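Long-range contacts in ebony (Drosophila melanogaster, PDB 6DYR), which probably joins beta-alanine to biogenic amines such as dopamine and histamine, this chain being its C-terminal acetyltransferase-like domain with the beta-alanyl-histamine product carcinine bound: residues F79-E84 with I119-M124; T161-P166 with I207-E212. One frame throughout, in Å; residues are numbered along the deposited sequence.

Contact 1: residues F79-E84 with I119-M124; sequences FDARNE and ILHSFM. With HJD (N-[2-(1H-imidazol-5-yl)ethyl]-beta-alaninamide), chain B.
Phe79 and His121 face each other as an antiparallel hydrogen-bonded pair: Phe79 N gives to His121 O (3.0 Å), and His121 N returns a bond of 2.6 Å to Phe79 O, coming in almost straight along its C=O axis. The Phe79 side chain sets CG anti to its carbonyl carbon (chi1 -84°), which brings CD2 to 3.3 Å from CE1 of Phe123. The ring planes differ by only 16°, but the centroids are 5.4 Å apart with a large offset, so the touch is made by these edge carbons and is not a full stack.

Asp80 ends the strand. Its OD1 accepts the amide N-H of Arg82 from above the carboxylate plane, an Asx turn, and a water links the same oxygen to Ile119 N; OD2 is taken by the backbone N of Asn117. Ala81 N adds the last rung, 2.7 Å to Ile119 O, while its CB rests on Ile119 CG2 at 3.5 Å.

From the type I turn of residues 80-83 Arg82 reaches back, and Ile119 CD1 covers one face of its guanidinium, 3.3 Å from NH1. NH2 forms a salt bridge with Asp109, and NH1 gives to the carbonyls of Arg108 and Pro113.

Around this antiparallel pairing inside the sheet, helix 42-57 packs on Phe79 and Phe123, helix 93-111 touches Ala81 and supplies Glu104 to His121 NE2, and strand 158-163 pairs with the other edge of strand 119-127.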
# COMPACT_ATOMS: atom_id res chain seq x y z
N PHE A 79 0.25 -0.91 -8.90
CA PHE A 79 0.61 -1.81 -9.98
C PHE A 79 -0.65 -2.50 -10.48
O PHE A 79 -1.65 -2.60 -9.77
CB PHE A 79 1.62 -2.88 -9.55
CG PHE A 79 3.05 -2.43 -9.60
CD1 PHE A 79 3.63 -2.04 -10.80
CD2 PHE A 79 3.83 -2.45 -8.46
CE1 PHE A 79 4.95 -1.63 -10.84
CE2 PHE A 79 5.15 -2.05 -8.50
CZ PHE A 79 5.71 -1.65 -9.69
N ASP A 80 -0.59 -2.97 -11.72
CA ASP A 80 -1.53 -3.98 -12.17
C ASP A 80 -1.30 -5.24 -11.34
O ASP A 80 -0.17 -5.74 -11.26
CB ASP A 80 -1.33 -4.27 -13.66
CG ASP A 80 -2.39 -5.20 -14.25
OD1 ASP A 80 -3.05 -5.95 -13.49
OD2 ASP A 80 -2.56 -5.19 -15.48
N ALA A 81 -2.36 -5.73 -10.69
CA ALA A 81 -2.21 -6.86 -9.78
C ALA A 81 -1.68 -8.10 -10.50
O ALA A 81 -0.98 -8.91 -9.89
CB ALA A 81 -3.53 -7.17 -9.09
N ARG A 82 -2.00 -8.25 -11.78
CA ARG A 82 -1.52 -9.37 -12.58
C ARG A 82 -0.29 -9.01 -13.40
O ARG A 82 0.03 -9.70 -14.38
CB ARG A 82 -2.64 -9.88 -13.49
CG ARG A 82 -3.94 -10.15 -12.75
CD ARG A 82 -4.92 -10.95 -13.60
NE ARG A 82 -6.18 -11.20 -12.90
CZ ARG A 82 -6.32 -12.07 -11.90
NH1 ARG A 82 -7.50 -12.23 -11.33
NH2 ARG A 82 -5.27 -12.76 -11.48
N ASN A 83 0.40 -7.94 -13.04
CA ASN A 83 1.58 -7.48 -13.78
C ASN A 83 2.49 -6.71 -12.83
O ASN A 83 2.87 -5.57 -13.09
CB ASN A 83 1.15 -6.64 -14.98
CG ASN A 83 2.30 -6.35 -15.93
OD1 ASN A 83 3.30 -7.07 -15.94
ND2 ASN A 83 2.17 -5.29 -16.72
N GLU A 84 2.86 -7.34 -11.71
CA GLU A 84 3.70 -6.77 -10.68
C GLU A 84 5.14 -7.27 -10.81
O GLU A 84 5.37 -8.39 -11.27
CB GLU A 84 3.17 -7.11 -9.28
CG GLU A 84 1.90 -6.39 -8.90
CD GLU A 84 1.64 -6.42 -7.41
OE1 GLU A 84 2.30 -7.21 -6.71
OE2 GLU A 84 0.78 -5.65 -6.94
N ILE A 119 -7.16 -5.43 -12.65
CA ILE A 119 -7.07 -5.27 -11.20
C ILE A 119 -5.99 -4.24 -10.91
O ILE A 119 -4.80 -4.52 -11.04
CB ILE A 119 -6.77 -6.60 -10.51
CG1 ILE A 119 -7.66 -7.71 -11.07
CG2 ILE A 119 -7.00 -6.49 -9.03
CD1 ILE A 119 -7.37 -9.06 -10.47
N LEU A 120 -6.41 -3.04 -10.52
CA LEU A 120 -5.47 -2.02 -10.07
C LEU A 120 -5.12 -2.30 -8.62
O LEU A 120 -5.96 -2.17 -7.72
CB LEU A 120 -6.07 -0.62 -10.23
CG LEU A 120 -5.10 0.50 -9.87
CD1 LEU A 120 -3.92 0.51 -10.83
CD2 LEU A 120 -5.80 1.85 -9.86
N HIS A 121 -3.88 -2.72 -8.37
CA HIS A 121 -3.43 -3.06 -7.03
C HIS A 121 -2.84 -1.81 -6.39
O HIS A 121 -1.73 -1.39 -6.73
CB HIS A 121 -2.40 -4.19 -7.06
CG HIS A 121 -2.11 -4.78 -5.71
ND1 HIS A 121 -0.94 -5.45 -5.43
CD2 HIS A 121 -2.84 -4.81 -4.57
CE1 HIS A 121 -0.96 -5.86 -4.18
NE2 HIS A 121 -2.10 -5.49 -3.63
N SER A 122 -3.61 -1.19 -5.49
CA SER A 122 -3.09 -0.11 -4.66
C SER A 122 -2.35 -0.76 -3.50
O SER A 122 -2.87 -0.93 -2.40
CB SER A 122 -4.21 0.80 -4.19
OG SER A 122 -3.75 1.73 -3.22
N PHE A 123 -1.10 -1.15 -3.76
CA PHE A 123 -0.36 -1.96 -2.80
C PHE A 123 0.34 -1.14 -1.72
O PHE A 123 0.64 -1.69 -0.65
CB PHE A 123 0.66 -2.85 -3.52
CG PHE A 123 1.87 -2.11 -4.02
CD1 PHE A 123 1.85 -1.47 -5.24
CD2 PHE A 123 3.03 -2.07 -3.26
CE1 PHE A 123 2.96 -0.79 -5.70
CE2 PHE A 123 4.15 -1.39 -3.72
CZ PHE A 123 4.12 -0.76 -4.94
N MET A 124 0.59 0.14 -1.95
CA MET A 124 1.27 0.95 -0.94
C MET A 124 0.76 2.38 -1.00
O MET A 124 0.58 2.94 -2.09
CB MET A 124 2.79 0.90 -1.13
CG MET A 124 3.57 0.94 0.18
SD MET A 124 5.22 0.22 0.06
CE MET A 124 4.85 -1.51 -0.18
N1 HJD B . 2.49 -3.48 2.87
C2 HJD B . 1.49 -3.13 3.75
N3 HJD B . -1.28 -1.10 2.22
C4 HJD B . 0.10 -2.84 3.32
N4 HJD B . -4.95 1.19 0.36
C5 HJD B . -0.08 -1.37 2.98
C6 HJD B . -1.53 0.10 1.68
C1 HJD B . 2.08 -3.12 4.98
C3 HJD B . 3.61 -3.67 3.57
C7 HJD B . -2.72 0.19 0.74
C8 HJD B . -3.76 1.18 1.22
N2 HJD B . 3.41 -3.46 4.85
O1 HJD B . -0.82 1.07 1.90
O HOH W 1 -5.38 -6.84 -14.16

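Contact 2: residues T161-P166 with I207-E212; sequences TTNTSP and IVHWKE. With HJD (N-[2-(1H-imidazol-5-yl)ethyl]-beta-alaninamide), chain B.
Thr161 and His209 lie in the C-terminal half of the sheet of a GNAT-type acetyltransferase fold, where strand 158-163 runs antiparallel to strand 205-212. Thr161 N reaches His209 O, and His209 N answers with 2.6 Å to Thr161 O; Asn163 N and O bond likewise to Ile207 O and N.

On the face of Thr162 and Val208, the Val208 methyl CG2 packs against Thr162 OG1 at 3.4 Å, a hydroxyl whose polar partner is Glu104 on helix 93-111.

On the opposite face Asn163 holds CG anti to its carbonyl carbon (chi1 -74°), carrying the amide toward His209. ND2 donates to His209 ND1 at 2.8 Å, with the acceptor in the amide plane but the donor 35° out of the imidazole plane. That bond fixes the amide flip, turning OD1 to the ligand. A leucine here would probably leave His209 ND1 without its donor and the ligand amine without one of its oxygens.

Three oxygens of the strand receive carcinine. Thr162 O takes its amide N3 at 3.2 Å. Thr161 OG1, also bonded to the carbonyl of Ser122 on strand 119-127, takes the terminal amine N4 at 3.0 Å, and Asn163 OD1 adds a weak bond to N4, also at 3.0 Å.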
# COMPACT_ATOMS: atom_id res chain seq x y z
N THR A 161 -6.79 -3.86 -2.79
CA THR A 161 -5.79 -3.50 -1.80
C THR A 161 -6.03 -4.27 -0.52
O THR A 161 -7.15 -4.69 -0.23
CB THR A 161 -5.79 -1.99 -1.51
OG1 THR A 161 -4.78 -1.69 -0.55
CG2 THR A 161 -7.14 -1.56 -0.95
N THR A 162 -4.95 -4.46 0.24
CA THR A 162 -5.02 -5.01 1.59
C THR A 162 -4.68 -3.90 2.57
O THR A 162 -3.58 -3.34 2.52
CB THR A 162 -4.05 -6.19 1.75
OG1 THR A 162 -4.44 -7.24 0.87
CG2 THR A 162 -4.09 -6.71 3.18
N ASN A 163 -5.63 -3.57 3.43
CA ASN A 163 -5.48 -2.47 4.38
C ASN A 163 -5.10 -3.04 5.74
O ASN A 163 -5.82 -3.87 6.30
CB ASN A 163 -6.76 -1.65 4.45
CG ASN A 163 -6.95 -0.79 3.22
OD1 ASN A 163 -6.03 -0.09 2.80
ND2 ASN A 163 -8.13 -0.86 2.62
N THR A 164 -3.97 -2.58 6.26
CA THR A 164 -3.37 -3.15 7.46
C THR A 164 -3.40 -2.23 8.66
O THR A 164 -3.01 -2.66 9.76
CB THR A 164 -1.92 -3.55 7.16
OG1 THR A 164 -1.24 -2.45 6.55
CG2 THR A 164 -1.88 -4.76 6.23
N SER A 165 -3.84 -0.99 8.51
CA SER A 165 -4.01 -0.11 9.65
C SER A 165 -5.48 0.18 9.88
O SER A 165 -6.28 0.15 8.93
CB SER A 165 -3.26 1.22 9.46
OG SER A 165 -3.84 2.00 8.44
N PRO A 166 -5.89 0.45 11.12
CA PRO A 166 -7.30 0.77 11.37
C PRO A 166 -7.80 1.98 10.59
O PRO A 166 -8.99 2.02 10.24
CB PRO A 166 -7.34 1.02 12.89
CG PRO A 166 -6.18 0.24 13.42
CD PRO A 166 -5.11 0.34 12.37
N ILE A 207 -7.36 -6.52 6.27
CA ILE A 207 -8.58 -6.57 5.49
C ILE A 207 -8.24 -6.38 4.02
O ILE A 207 -7.58 -5.40 3.64
CB ILE A 207 -9.60 -5.52 5.97
CG1 ILE A 207 -9.82 -5.66 7.48
CG2 ILE A 207 -10.90 -5.69 5.22
CD1 ILE A 207 -10.84 -4.69 8.05
N VAL A 208 -8.68 -7.32 3.20
CA VAL A 208 -8.52 -7.26 1.75
C VAL A 208 -9.72 -6.53 1.18
O VAL A 208 -10.86 -6.99 1.33
CB VAL A 208 -8.38 -8.66 1.15
CG1 VAL A 208 -8.43 -8.60 -0.36
CG2 VAL A 208 -7.09 -9.31 1.62
N HIS A 209 -9.49 -5.40 0.54
CA HIS A 209 -10.57 -4.58 0.02
C HIS A 209 -10.58 -4.60 -1.50
O HIS A 209 -9.58 -4.91 -2.15
CB HIS A 209 -10.48 -3.15 0.54
CG HIS A 209 -11.06 -2.96 1.90
ND1 HIS A 209 -10.28 -2.68 3.01
CD2 HIS A 209 -12.33 -3.02 2.35
CE1 HIS A 209 -11.06 -2.56 4.07
NE2 HIS A 209 -12.31 -2.77 3.70
N TRP A 210 -11.75 -4.27 -2.05
CA TRP A 210 -11.98 -4.29 -3.48
C TRP A 210 -13.22 -3.47 -3.78
O TRP A 210 -14.28 -3.71 -3.18
CB TRP A 210 -12.14 -5.73 -3.99
CG TRP A 210 -12.76 -5.87 -5.36
CD1 TRP A 210 -14.06 -6.17 -5.64
CD2 TRP A 210 -12.10 -5.72 -6.63
NE1 TRP A 210 -14.25 -6.22 -7.00
CE2 TRP A 210 -13.06 -5.94 -7.63
CE3 TRP A 210 -10.78 -5.42 -7.01
CZ2 TRP A 210 -12.76 -5.88 -8.99
CZ3 TRP A 210 -10.48 -5.35 -8.36
CH2 TRP A 210 -11.47 -5.58 -9.33
N LYS A 211 -13.08 -2.49 -4.66
CA LYS A 211 -14.22 -1.72 -5.14
C LYS A 211 -14.18 -1.67 -6.66
O LYS A 211 -13.16 -1.30 -7.24
CB LYS A 211 -14.22 -0.29 -4.58
CG LYS A 211 -15.28 0.60 -5.23
CD LYS A 211 -15.59 1.82 -4.39
CE LYS A 211 -14.42 2.77 -4.34
NZ LYS A 211 -14.77 3.96 -3.52
N GLU A 212 -15.29 -2.05 -7.29
CA GLU A 212 -15.41 -1.88 -8.73
C GLU A 212 -15.59 -0.41 -9.06
O GLU A 212 -16.28 0.32 -8.35
CB GLU A 212 -16.59 -2.70 -9.26
CG GLU A 212 -16.36 -4.20 -9.15
CD GLU A 212 -17.39 -5.00 -9.92
OE1 GLU A 212 -18.57 -5.01 -9.52
OE2 GLU A 212 -17.01 -5.63 -10.94
N1 HJD B . 2.49 -3.48 2.87
C2 HJD B . 1.49 -3.13 3.75
N3 HJD B . -1.28 -1.10 2.22
C4 HJD B . 0.10 -2.84 3.32
N4 HJD B . -4.95 1.19 0.36
C5 HJD B . -0.08 -1.37 2.98
C6 HJD B . -1.53 0.10 1.68
C1 HJD B . 2.08 -3.12 4.98
C3 HJD B . 3.61 -3.67 3.57
C7 HJD B . -2.72 0.19 0.74
C8 HJD B . -3.76 1.18 1.22
N2 HJD B . 3.41 -3.46 4.85
O1 HJD B . -0.82 1.07 1.90

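In the fold
Both contacts are antiparallel pairings within one mixed sheet, and neighbouring strands 119-127 and 158-163 join them: their centres lie about 13 Å apart, and Ser122 O probably bonds to Thr161 OG1. Contact 1 is partly buried, because it includes the turn where strand 71-80 ends; there charged groups, a water and an aromatic pair supplement the ladder. All six touching residues of contact 2 are buried, and its side chains are mostly neutral and polar. Glu104 of helix 93-111 reaches both, through His121 and Thr162. Carcinine touches both too, but differently: residues 122-124 only pack against it, whereas residues 161-163 also hydrogen-bond its amine and amide.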